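Local structure of uncharacterized protein (Alicyclobacillus acidocaldarius subsp. acidocaldarius, 3RAG) at residues Leu137-Asp142 / Leu172-Ile177; Gly45-Gly50 / Ile73-Asp78; Pro25-Ala30 / His61-Ala66; Thr90-Leu95 / Lys128-Val133. The protein is of unknown function but, as a von Willebrand factor A-type protein that holds a sodium ion, may bind metal ions or partner proteins. All blocks are in the same frame, centred on the assembly; numbering follows the deposited sequence.

Contact 1 of 4, residues Leu137-Asp142 / Leu172-Ile177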
loop_
_atom_site.group_PDB
_atom_site.type_symbol
_atom_site.label_atom_id
_atom_site.label_comp_id
_atom_site.label_asym_id
_atom_site.label_seq_id
_atom_site.Cartn_x
_atom_site.Cartn_y
_atom_site.Cartn_z
ATOM N N LEU A 137 2.850 -0.839 6.435
ATOM C CA LEU A 137 2.771 -0.861 4.977
ATOM C C LEU A 137 3.445 -2.123 4.474
ATOM O O LEU A 137 4.597 -2.408 4.841
ATOM C CB LEU A 137 3.540 0.348 4.417
ATOM C CG LEU A 137 3.732 0.421 2.894
ATOM C CD1 LEU A 137 2.416 0.506 2.161
ATOM C CD2 LEU A 137 4.653 1.584 2.467
ATOM N N VAL A 138 2.748 -2.885 3.635
ATOM C CA VAL A 138 3.407 -3.975 2.943
ATOM C C VAL A 138 3.460 -3.611 1.474
ATOM O O VAL A 138 2.424 -3.328 0.854
ATOM C CB VAL A 138 2.638 -5.302 3.077
ATOM C CG1 VAL A 138 3.364 -6.390 2.295
ATOM C CG2 VAL A 138 2.543 -5.688 4.559
ATOM N N VAL A 139 4.667 -3.599 0.915
ATOM C CA VAL A 139 4.825 -3.313 -0.507
ATOM C C VAL A 139 4.938 -4.675 -1.218
ATOM O O VAL A 139 5.829 -5.472 -0.875
ATOM C CB VAL A 139 6.104 -2.485 -0.746
ATOM C CG1 VAL A 139 6.269 -2.206 -2.231
ATOM C CG2 VAL A 139 6.059 -1.160 0.057
ATOM N N CYS A 140 4.027 -4.955 -2.164
ATOM C CA CYS A 140 3.994 -6.230 -2.905
ATOM C C CYS A 140 4.523 -5.958 -4.288
ATOM O O CYS A 140 3.913 -5.195 -5.028
ATOM C CB CYS A 140 2.566 -6.771 -3.081
ATOM S SG CYS A 140 1.739 -7.079 -1.534
ATOM N N LEU A 141 5.655 -6.562 -4.625
ATOM C CA LEU A 141 6.344 -6.272 -5.874
ATOM C C LEU A 141 6.240 -7.452 -6.836
ATOM O O LEU A 141 6.699 -8.573 -6.547
ATOM C CB LEU A 141 7.833 -5.964 -5.596
ATOM C CG LEU A 141 8.062 -4.813 -4.625
ATOM C CD1 LEU A 141 9.561 -4.586 -4.393
ATOM C CD2 LEU A 141 7.427 -3.542 -5.260
ATOM N N ASP A 142 5.650 -7.166 -7.988
ATOM C CA ASP A 142 5.504 -8.108 -9.097
ATOM C C ASP A 142 6.911 -8.404 -9.585
ATOM O O ASP A 142 7.670 -7.470 -9.866
ATOM C CB ASP A 142 4.717 -7.353 -10.166
ATOM C CG ASP A 142 4.346 -8.185 -11.385
ATOM O OD1 ASP A 142 4.995 -9.204 -11.693
ATOM O OD2 ASP A 142 3.389 -7.742 -12.080
ATOM N N LEU A 172 7.126 3.975 11.466
ATOM C CA LEU A 172 6.973 3.303 10.197
ATOM C C LEU A 172 7.355 1.835 10.333
ATOM O O LEU A 172 8.431 1.503 10.850
ATOM C CB LEU A 172 7.884 3.948 9.156
ATOM C CG LEU A 172 7.908 3.266 7.799
ATOM C CD1 LEU A 172 6.528 3.340 7.121
ATOM C CD2 LEU A 172 8.972 3.895 6.922
ATOM N N ALA A 173 6.482 0.954 9.856
ATOM C CA ALA A 173 6.811 -0.461 9.763
ATOM C C ALA A 173 6.530 -0.877 8.326
ATOM O O ALA A 173 5.386 -0.895 7.906
ATOM C CB ALA A 173 5.966 -1.289 10.739
ATOM N N VAL A 174 7.583 -1.157 7.574
ATOM C CA VAL A 174 7.423 -1.559 6.172
ATOM C C VAL A 174 7.949 -2.968 5.972
ATOM O O VAL A 174 9.055 -3.328 6.424
ATOM C CB VAL A 174 8.128 -0.561 5.208
ATOM C CG1 VAL A 174 9.617 -0.492 5.512
ATOM C CG2 VAL A 174 7.904 -0.942 3.744
ATOM N N SER A 175 7.157 -3.782 5.279
ATOM C CA SER A 175 7.603 -5.120 4.887
ATOM C C SER A 175 7.508 -5.179 3.369
ATOM O O SER A 175 6.708 -4.451 2.762
ATOM C CB SER A 175 6.676 -6.170 5.510
ATOM O OG SER A 175 6.988 -7.470 5.038
ATOM N N VAL A 176 8.321 -6.026 2.745
ATOM C CA VAL A 176 8.274 -6.138 1.297
ATOM C C VAL A 176 8.097 -7.604 0.926
ATOM O O VAL A 176 8.747 -8.500 1.496
ATOM C CB VAL A 176 9.591 -5.606 0.656
ATOM C CG1 VAL A 176 9.584 -5.806 -0.866
ATOM C CG2 VAL A 176 9.847 -4.133 1.064
ATOM N N ILE A 177 7.180 -7.860 0.004
ATOM C CA ILE A 177 7.102 -9.184 -0.563
ATOM C C ILE A 177 7.157 -9.114 -2.066
ATOM O O ILE A 177 6.821 -8.090 -2.671
ATOM C CB ILE A 177 5.850 -9.957 -0.116
ATOM C CG1 ILE A 177 4.600 -9.319 -0.637
ATOM C CG2 ILE A 177 5.745 -10.034 1.396
ATOM C CD1 ILE A 177 3.357 -9.991 -0.038
#

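Contact 2 of 4, residues Gly45-Gly50 / Ile73-Asp78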
loop_
_atom_site.group_PDB
_atom_site.type_symbol
_atom_site.label_atom_id
_atom_site.label_comp_id
_atom_site.label_asym_id
_atom_site.label_seq_id
_atom_site.Cartn_x
_atom_site.Cartn_y
_atom_site.Cartn_z
ATOM N N GLY A 45 0.121 0.604 -11.574
ATOM C CA GLY A 45 0.375 -0.144 -12.805
ATOM C C GLY A 45 1.479 0.597 -13.564
ATOM O O GLY A 45 1.535 1.819 -13.542
ATOM N N ILE A 46 2.363 -0.140 -14.219
ATOM C CA ILE A 46 3.499 0.483 -14.888
ATOM C C ILE A 46 3.302 0.503 -16.398
ATOM O O ILE A 46 3.010 -0.526 -17.017
ATOM C CB ILE A 46 4.821 -0.271 -14.561
ATOM C CG1 ILE A 46 5.046 -0.364 -13.040
ATOM C CG2 ILE A 46 5.999 0.435 -15.235
ATOM C CD1 ILE A 46 6.228 -1.300 -12.662
ATOM N N VAL A 47 3.441 1.685 -16.998
ATOM C CA VAL A 47 3.478 1.799 -18.454
ATOM C C VAL A 47 4.886 1.387 -18.949
ATOM O O VAL A 47 5.872 2.064 -18.650
ATOM C CB VAL A 47 3.222 3.235 -18.907
ATOM C CG1 VAL A 47 3.249 3.348 -20.457
ATOM C CG2 VAL A 47 1.893 3.783 -18.323
ATOM N N GLY A 48 4.971 0.286 -19.680
ATOM C CA GLY A 48 6.218 -0.180 -20.277
ATOM C C GLY A 48 6.367 0.306 -21.713
ATOM O O GLY A 48 6.113 1.479 -21.992
ATOM N N ARG A 49 6.770 -0.583 -22.621
ATOM C CA ARG A 49 6.929 -0.239 -24.041
ATOM C C ARG A 49 6.575 -1.445 -24.925
ATOM O O ARG A 49 6.441 -2.561 -24.428
ATOM C CB ARG A 49 8.361 0.217 -24.331
ATOM C CG ARG A 49 8.850 1.406 -23.490
ATOM C CD ARG A 49 8.101 2.699 -23.818
ATOM N NE ARG A 49 8.031 2.949 -25.259
ATOM C CZ ARG A 49 8.896 3.689 -25.947
ATOM N NH1 ARG A 49 9.918 4.273 -25.336
ATOM N NH2 ARG A 49 8.738 3.844 -27.255
ATOM N N GLY A 50 6.436 -1.219 -26.228
ATOM C CA GLY A 50 6.041 -2.269 -27.148
ATOM C C GLY A 50 4.546 -2.216 -27.409
ATOM O O GLY A 50 3.951 -1.136 -27.436
ATOM N N ILE A 73 -1.557 4.693 -12.992
ATOM C CA ILE A 73 -0.841 3.997 -14.049
ATOM C C ILE A 73 0.235 4.951 -14.567
ATOM O O ILE A 73 -0.078 6.025 -15.052
ATOM C CB ILE A 73 -1.817 3.565 -15.157
ATOM C CG1 ILE A 73 -2.837 2.566 -14.576
ATOM C CG2 ILE A 73 -1.055 2.934 -16.336
ATOM C CD1 ILE A 73 -4.044 2.293 -15.496
ATOM N N VAL A 74 1.510 4.589 -14.416
ATOM C CA VAL A 74 2.557 5.601 -14.622
ATOM C C VAL A 74 3.782 5.011 -15.279
ATOM O O VAL A 74 3.989 3.810 -15.238
ATOM C CB VAL A 74 2.976 6.307 -13.293
ATOM C CG1 VAL A 74 1.775 7.022 -12.637
ATOM C CG2 VAL A 74 3.610 5.326 -12.290
ATOM N N GLN A 75 4.592 5.861 -15.898
ATOM C CA GLN A 75 5.885 5.397 -16.397
ATOM C C GLN A 75 6.842 5.129 -15.236
ATOM O O GLN A 75 6.645 5.647 -14.128
ATOM C CB GLN A 75 6.465 6.437 -17.346
ATOM C CG GLN A 75 5.601 6.610 -18.575
ATOM C CD GLN A 75 6.076 7.730 -19.479
ATOM O OE1 GLN A 75 6.497 8.789 -19.010
ATOM N NE2 GLN A 75 6.011 7.499 -20.789
ATOM N N PRO A 76 7.871 4.298 -15.476
ATOM C CA PRO A 76 8.799 3.889 -14.415
ATOM C C PRO A 76 9.407 5.085 -13.678
ATOM O O PRO A 76 9.485 5.043 -12.466
ATOM C CB PRO A 76 9.872 3.106 -15.183
ATOM C CG PRO A 76 9.109 2.504 -16.337
ATOM C CD PRO A 76 8.129 3.580 -16.742
ATOM N N ALA A 77 9.771 6.140 -14.406
ATOM C CA ALA A 77 10.388 7.319 -13.783
ATOM C C ALA A 77 9.491 7.952 -12.718
ATOM O O ALA A 77 9.972 8.635 -11.811
ATOM C CB ALA A 77 10.767 8.366 -14.847
ATOM N N ASP A 78 8.188 7.710 -12.817
ATOM C CA ASP A 78 7.250 8.364 -11.905
ATOM C C ASP A 78 6.735 7.498 -10.777
ATOM O O ASP A 78 5.928 7.951 -9.965
ATOM C CB ASP A 78 6.089 8.950 -12.700
ATOM C CG ASP A 78 6.555 10.052 -13.635
ATOM O OD1 ASP A 78 6.083 10.138 -14.785
ATOM O OD2 ASP A 78 7.436 10.808 -13.200
#

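Contact 3 of 4, residues Pro25-Ala30 / His61-Ala66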
loop_
_atom_site.group_PDB
_atom_site.type_symbol
_atom_site.label_atom_id
_atom_site.label_comp_id
_atom_site.label_asym_id
_atom_site.label_seq_id
_atom_site.Cartn_x
_atom_site.Cartn_y
_atom_site.Cartn_z
ATOM N N PRO A 25 -5.675 -17.475 -7.658
ATOM C CA PRO A 25 -7.030 -16.989 -7.382
ATOM C C PRO A 25 -7.156 -15.468 -7.525
ATOM O O PRO A 25 -6.167 -14.744 -7.672
ATOM C CB PRO A 25 -7.300 -17.473 -5.947
ATOM C CG PRO A 25 -5.932 -17.678 -5.342
ATOM C CD PRO A 25 -4.978 -17.985 -6.457
ATOM N N ASP A 26 -8.397 -15.008 -7.521
ATOM C CA ASP A 26 -8.728 -13.617 -7.881
ATOM C C ASP A 26 -8.277 -12.568 -6.867
ATOM O O ASP A 26 -8.711 -12.566 -5.719
ATOM C CB ASP A 26 -10.242 -13.552 -8.112
ATOM C CG ASP A 26 -10.737 -12.170 -8.509
ATOM O OD1 ASP A 26 -9.931 -11.259 -8.800
ATOM O OD2 ASP A 26 -11.970 -12.014 -8.541
ATOM N N PRO A 27 -7.372 -11.660 -7.279
ATOM C CA PRO A 27 -6.870 -10.652 -6.333
ATOM C C PRO A 27 -7.934 -9.619 -5.961
ATOM O O PRO A 27 -7.774 -8.914 -4.963
ATOM C CB PRO A 27 -5.716 -9.975 -7.106
ATOM C CG PRO A 27 -6.065 -10.200 -8.582
ATOM C CD PRO A 27 -6.695 -11.604 -8.591
ATOM N N VAL A 28 -8.992 -9.489 -6.765
ATOM C CA VAL A 28 -10.045 -8.556 -6.387
ATOM C C VAL A 28 -10.695 -9.016 -5.074
ATOM O O VAL A 28 -10.951 -8.222 -4.168
ATOM C CB VAL A 28 -11.068 -8.366 -7.515
ATOM C CG1 VAL A 28 -12.197 -7.400 -7.063
ATOM C CG2 VAL A 28 -10.342 -7.816 -8.742
ATOM N N GLU A 29 -10.949 -10.306 -4.975
ATOM C CA GLU A 29 -11.500 -10.880 -3.749
ATOM C C GLU A 29 -10.520 -10.768 -2.577
ATOM O O GLU A 29 -10.925 -10.532 -1.434
ATOM C CB GLU A 29 -11.863 -12.346 -4.003
ATOM C CG GLU A 29 -13.194 -12.740 -3.475
ATOM C CD GLU A 29 -14.267 -11.776 -3.918
ATOM O OE1 GLU A 29 -15.016 -11.287 -3.043
ATOM O OE2 GLU A 29 -14.346 -11.500 -5.137
ATOM N N ALA A 30 -9.231 -10.956 -2.857
ATOM C CA ALA A 30 -8.204 -10.810 -1.825
ATOM C C ALA A 30 -8.224 -9.400 -1.255
ATOM O O ALA A 30 -8.118 -9.198 -0.036
ATOM C CB ALA A 30 -6.801 -11.152 -2.391
ATOM N N HIS A 61 -7.615 -1.631 -11.414
ATOM C CA HIS A 61 -8.675 -0.719 -11.006
ATOM C C HIS A 61 -9.676 -1.414 -10.079
ATOM O O HIS A 61 -10.112 -0.826 -9.073
ATOM C CB HIS A 61 -9.360 -0.074 -12.226
ATOM C CG HIS A 61 -8.693 1.193 -12.671
ATOM N ND1 HIS A 61 -7.851 1.262 -13.761
ATOM C CD2 HIS A 61 -8.683 2.427 -12.112
ATOM C CE1 HIS A 61 -7.385 2.495 -13.879
ATOM N NE2 HIS A 61 -7.871 3.218 -12.889
ATOM N N SER A 62 -10.034 -2.654 -10.419
ATOM C CA SER A 62 -10.976 -3.408 -9.591
ATOM C C SER A 62 -10.384 -3.755 -8.224
ATOM O O SER A 62 -11.098 -3.784 -7.220
ATOM C CB SER A 62 -11.419 -4.680 -10.306
ATOM O OG SER A 62 -12.100 -4.314 -11.490
ATOM N N ILE A 63 -9.080 -4.027 -8.190
ATOM C CA ILE A 63 -8.396 -4.307 -6.924
ATOM C C ILE A 63 -8.440 -3.077 -6.033
ATOM O O ILE A 63 -8.773 -3.152 -4.848
ATOM C CB ILE A 63 -6.907 -4.706 -7.148
ATOM C CG1 ILE A 63 -6.830 -6.107 -7.776
ATOM C CG2 ILE A 63 -6.098 -4.654 -5.836
ATOM C CD1 ILE A 63 -5.390 -6.453 -8.276
ATOM N N ALA A 64 -8.092 -1.922 -6.589
ATOM C CA ALA A 64 -8.102 -0.708 -5.778
ATOM C C ALA A 64 -9.525 -0.370 -5.304
ATOM O O ALA A 64 -9.739 0.009 -4.152
ATOM C CB ALA A 64 -7.469 0.444 -6.544
ATOM N N ASP A 65 -10.502 -0.557 -6.179
ATOM C CA ASP A 65 -11.884 -0.294 -5.804
ATOM C C ASP A 65 -12.287 -1.170 -4.624
ATOM O O ASP A 65 -12.780 -0.681 -3.602
ATOM C CB ASP A 65 -12.802 -0.553 -6.991
ATOM C CG ASP A 65 -14.266 -0.269 -6.666
ATOM O OD1 ASP A 65 -14.553 0.861 -6.248
ATOM O OD2 ASP A 65 -15.111 -1.182 -6.806
ATOM N N ALA A 66 -12.054 -2.474 -4.748
ATOM C CA ALA A 66 -12.444 -3.406 -3.687
ATOM C C ALA A 66 -11.626 -3.239 -2.413
ATOM O O ALA A 66 -12.105 -3.545 -1.313
ATOM C CB ALA A 66 -12.329 -4.833 -4.175
#

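Contact 4 of 4, residues Thr90-Leu95 / Lys128-Val133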
loop_
_atom_site.group_PDB
_atom_site.type_symbol
_atom_site.label_atom_id
_atom_site.label_comp_id
_atom_site.label_asym_id
_atom_site.label_seq_id
_atom_site.Cartn_x
_atom_site.Cartn_y
_atom_site.Cartn_z
ATOM N N THR A 90 -4.409 8.574 0.427
ATOM C CA THR A 90 -5.317 7.582 1.007
ATOM C C THR A 90 -5.250 7.573 2.553
ATOM O O THR A 90 -6.280 7.392 3.205
ATOM C CB THR A 90 -5.081 6.123 0.429
ATOM O OG1 THR A 90 -3.713 5.726 0.633
ATOM C CG2 THR A 90 -5.411 6.066 -1.074
HETATM N N MSE A 91 -4.064 7.789 3.130
HETATM C CA MSE A 91 -3.940 7.943 4.596
HETATM C C MSE A 91 -4.796 9.132 5.052
HETATM O O MSE A 91 -5.574 9.044 6.010
HETATM C CB MSE A 91 -2.453 8.097 5.035
HETATM C CG MSE A 91 -2.201 8.401 6.552
HETATM SE SE MSE A 91 -0.534 7.937 7.188
HETATM C CE MSE A 91 0.228 7.728 5.568
ATOM N N GLN A 92 -4.702 10.228 4.320
ATOM C CA GLN A 92 -5.503 11.408 4.655
ATOM C C GLN A 92 -7.003 11.114 4.606
ATOM O O GLN A 92 -7.728 11.456 5.529
ATOM C CB GLN A 92 -5.172 12.588 3.749
ATOM C CG GLN A 92 -6.000 13.827 4.107
ATOM C CD GLN A 92 -5.746 15.015 3.199
ATOM O OE1 GLN A 92 -5.330 14.867 2.048
ATOM N NE2 GLN A 92 -6.004 16.208 3.717
HETATM N N MSE A 93 -7.476 10.474 3.536
HETATM C CA MSE A 93 -8.892 10.128 3.448
HETATM C C MSE A 93 -9.365 9.197 4.571
HETATM O O MSE A 93 -10.455 9.381 5.134
HETATM C CB MSE A 93 -9.233 9.554 2.053
HETATM C CG MSE A 93 -9.255 10.640 0.965
HETATM SE SE MSE A 93 -9.623 10.074 -0.729
HETATM C CE MSE A 93 -8.161 9.152 -1.138
ATOM N N THR A 94 -8.553 8.194 4.896
ATOM C CA THR A 94 -8.912 7.263 5.948
ATOM C C THR A 94 -9.012 7.999 7.294
ATOM O O THR A 94 -9.949 7.791 8.072
ATOM C CB THR A 94 -7.879 6.122 6.045
ATOM O OG1 THR A 94 -7.918 5.350 4.824
ATOM C CG2 THR A 94 -8.189 5.211 7.221
ATOM N N LEU A 95 -8.038 8.855 7.566
ATOM C CA LEU A 95 -8.027 9.583 8.839
ATOM C C LEU A 95 -9.170 10.603 8.938
ATOM O O LEU A 95 -9.707 10.855 10.030
ATOM C CB LEU A 95 -6.661 10.245 9.059
ATOM C CG LEU A 95 -5.542 9.226 9.287
ATOM C CD1 LEU A 95 -4.209 9.950 9.248
ATOM C CD2 LEU A 95 -5.736 8.501 10.633
ATOM N N LYS A 128 -2.276 16.458 11.764
ATOM C CA LYS A 128 -1.451 15.975 12.867
ATOM C C LYS A 128 -1.469 14.446 12.886
ATOM O O LYS A 128 -0.412 13.810 12.987
ATOM C CB LYS A 128 -1.931 16.559 14.200
ATOM C CG LYS A 128 -1.108 16.143 15.429
ATOM C CD LYS A 128 -1.666 16.805 16.703
ATOM C CE LYS A 128 -0.746 16.606 17.906
ATOM N NZ LYS A 128 0.562 17.283 17.683
ATOM N N LEU A 129 -2.656 13.852 12.740
ATOM C CA LEU A 129 -2.746 12.394 12.685
ATOM C C LEU A 129 -1.917 11.843 11.513
ATOM O O LEU A 129 -1.228 10.827 11.653
ATOM C CB LEU A 129 -4.204 11.933 12.519
ATOM C CG LEU A 129 -5.048 12.127 13.794
ATOM C CD1 LEU A 129 -6.527 11.948 13.499
ATOM C CD2 LEU A 129 -4.575 11.120 14.841
ATOM N N GLU A 130 -1.992 12.512 10.364
ATOM C CA GLU A 130 -1.256 12.056 9.185
ATOM C C GLU A 130 0.249 11.977 9.459
ATOM O O GLU A 130 0.956 11.165 8.854
ATOM C CB GLU A 130 -1.547 12.955 7.980
ATOM C CG GLU A 130 -0.788 12.529 6.730
ATOM C CD GLU A 130 -1.249 13.236 5.464
ATOM O OE1 GLU A 130 -2.126 14.135 5.544
ATOM O OE2 GLU A 130 -0.729 12.873 4.383
ATOM N N ASP A 131 0.735 12.806 10.383
ATOM C CA ASP A 131 2.148 12.788 10.748
ATOM C C ASP A 131 2.477 11.814 11.870
ATOM O O ASP A 131 3.588 11.265 11.920
ATOM C CB ASP A 131 2.613 14.200 11.156
ATOM C CG ASP A 131 4.072 14.228 11.592
ATOM O OD1 ASP A 131 4.951 13.948 10.747
ATOM O OD2 ASP A 131 4.341 14.530 12.772
ATOM N N GLU A 132 1.522 11.607 12.775
ATOM C CA GLU A 132 1.800 10.972 14.071
ATOM C C GLU A 132 1.334 9.538 14.265
ATOM O O GLU A 132 1.880 8.830 15.112
ATOM C CB GLU A 132 1.259 11.848 15.220
ATOM C CG GLU A 132 1.989 13.132 15.352
ATOM C CD GLU A 132 1.438 14.008 16.473
ATOM O OE1 GLU A 132 0.503 13.558 17.173
ATOM O OE2 GLU A 132 1.941 15.136 16.637
ATOM N N VAL A 133 0.347 9.086 13.497
ATOM C CA VAL A 133 -0.095 7.700 13.664
ATOM C C VAL A 133 0.986 6.737 13.181
ATOM O O VAL A 133 1.847 7.100 12.377
ATOM C CB VAL A 133 -1.449 7.385 12.930
ATOM C CG1 VAL A 133 -2.582 8.322 13.406
ATOM C CG2 VAL A 133 -1.303 7.429 11.387
#

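Contact 1 of 4, residues Leu137-Asp142 / Leu172-Ile177
Ile177 lays its CG1-CD1 arm alongside the sulfur of Cys140, with CD1 3.7 Å from Cys140 SG and CG1 equally near. The first torsion (chi1 66°) sets CG1 between its own backbone N and carbonyl carbon, and from there the extended arm reaches across to the neighbouring strand, where CD1 also meets Val138 CG1 at 4.3 Å. The backbone of Ile177 is held twice: its N donates to Val139 O at 2.9 Å, and its O takes the N-H of Leu141 at 2.7 Å. On the reverse face lie Leu137, Val139, Val174 and Val176. Here Val139 CG2 packs on Val174 CG2 at 4.1 Å, while Leu137 CD2 stays slightly farther from that methyl. Leu137 bonds through both backbone polar atoms, N to Ala173 O and O to Ser175 N. Ser175 OG is hydrogen-bonded to Gln191 O on strand 188-194, and Ala221 of helix 214-232 covers Val138 and Cys140. Only 19° separates the strand directions. This is the parallel pairing of a beta-alpha-beta unit, closed over helix 151-165, in a Rossmann-like vWA fold; Asp142 bonds to Ser144, consistent with a MIDAS-like site, whose sodium is held by Asp18, Ser144 and Ser146.

Contact 2 of 4, residues Gly45-Gly50 / Ile73-Asp78
The carboxy-terminal ends of two parallel strands in a beta-alpha-beta unit, 40-46 and 71-74 joined through helix 58-66, meet where Gly45 pairs with Ile73 and Ile46 with Val74. Two backbone bonds carry the pairing. Val74 N donates to Gly45 O at 2.9 Å, and Val47 N donates to Val74 O at 2.8 Å; the second donor stands well above the carbonyl plane, 46° out of it, just as both segments leave the sheet. Beyond this point side chains take over. Val47 has CG2 beside its backbone N and opposite the carbonyl carbon (chi1 -179° for CG1), which turns that methyl onto Ile73 CG2, 3.7 Å away, the two side chains crossing at about a right angle. The ring of Pro76 fills the other side of the exit: its CG rests on Ile46 CG2 at 3.9 Å, and its CD comes within 3.3 Å of Val47 O. A glycine in place of Pro76 would probably leave the Ile46 methyl without its ring partner, open a gap beside Val47 O and let the chain after Gln75 turn more freely. The backbone then bends sharply, with Asp78 N bonding back to Gln75 O. Strand 71-74 lies at the margin of the sheet. Ile46 and Val74 both rest on Ile79 of helix 79-106, Pro76 reaches Thr153 and Ile46 Val154 of helix 151-165, and Tyr57, in the loop before helix 58-66, donates its OH to Ile46 O and touches Ile73.

Contact 3 of 4, residues Pro25-Ala30 / His61-Ala66
Pro27 and Ile63 make the tight, buried part of this helix-helix contact: Ile63 CD1 comes up against the proline ring at 3.7 Å from Pro27 CB, with Pro27 CG almost as near. Val28 continues the packing with both branches. Its CG1, anti to the backbone N (chi1 178°), reaches Ala66 CB at 3.9 Å, while CG2 lies 4.0 Å from Ile63 CG1 and 3.7 Å from Ser62 CB. Ala66 CB is tucked close to Val28 O as well, at 3.7 Å. An alanine in place of Val28 would probably open a gap between the helices, with Ser62 CB and Ile63 CG1 losing the CG2 methyl and Ala66 CB losing CG1. Helices 27-36 and 58-66 lie side by side on one face of the central sheet in this alpha/beta vWA fold, and Ile63 extends inward onto Val41 and Val43 of strand 40-46. Thr214 and Ile218 of helix 214-232 flank Pro27 and Ala30. Toward solvent the contact thins out. Asp26 is the N-cap, its OD1 accepting from Val28 N at 2.9 Å from above the carboxylate plane, and it stays short of helix 58-66. Of the Ser62 side chain, CB does the touching; its OG bonds weakly to Gln58 O. Glu29 OE1 makes a salt bridge to Arg32.

Contact 4 of 4, residues Thr90-Leu95 / Lys128-Val133
Leu95 drives its CD1 methyl against the backbone of the facing helix, 3.6 Å from Glu130 N and 3.8 Å from Leu129 CB, so that the leucine packs on main chain as much as on side chain. Its other methyl, CD2, lies 4.2 Å from Val133 CG1. One turn earlier, Met91, present as selenomethionine, starts with CG anti to its N (chi1 174°) and bends at chi3, which brings SE to 3.9 Å from Glu130 O and 4.3 Å from Val133 CG2. Gln92 adds a lesser contact of its CB with the Glu130 carboxylate, doubtful because that side chain has two conformers; in the conformer described, Glu130 OE2 is hydrogen-bonded to His88 ND1. The second shell holds these groups in place. Arg168 bonds to Glu130 O through NH1 and to Val133 O through NH2, fastening the end of helix 116-132 that Met91 and Leu95 press upon. Ile10 of strand 10-17 backs Met91, Leu95 and Val133, and Thr5 touches Leu129 and Val133. The segment axes pass 9.7 Å apart and cross steeply, at 121°: a helix-helix crossing of an alpha/beta fold, in which the long helix 79-106 meets the helix that leads into strand 135-142.

In the fold
From the N terminus, residues 25-30 open contact 3, and before it closes at 61-66 contact 2 has begun at 45-50; contact 2 ends at 73-78, so the two cross along the chain. Contact 3 joins helices 27-36 and 58-66, contact 2 pairs strands 40-46 and 71-74, and a touch of Ile73 CD1 on His61 CE1 links the two. Contact 4 follows in series, closing the long helical excursion between 90-95 and 128-133. Its second segment runs on almost directly into the first of contact 1, which closes the loop over helix 151-165. Contacts 1 and 2 belong to the same sheet, with centres about 20 Å apart, whereas contacts 3 and 4 join helices.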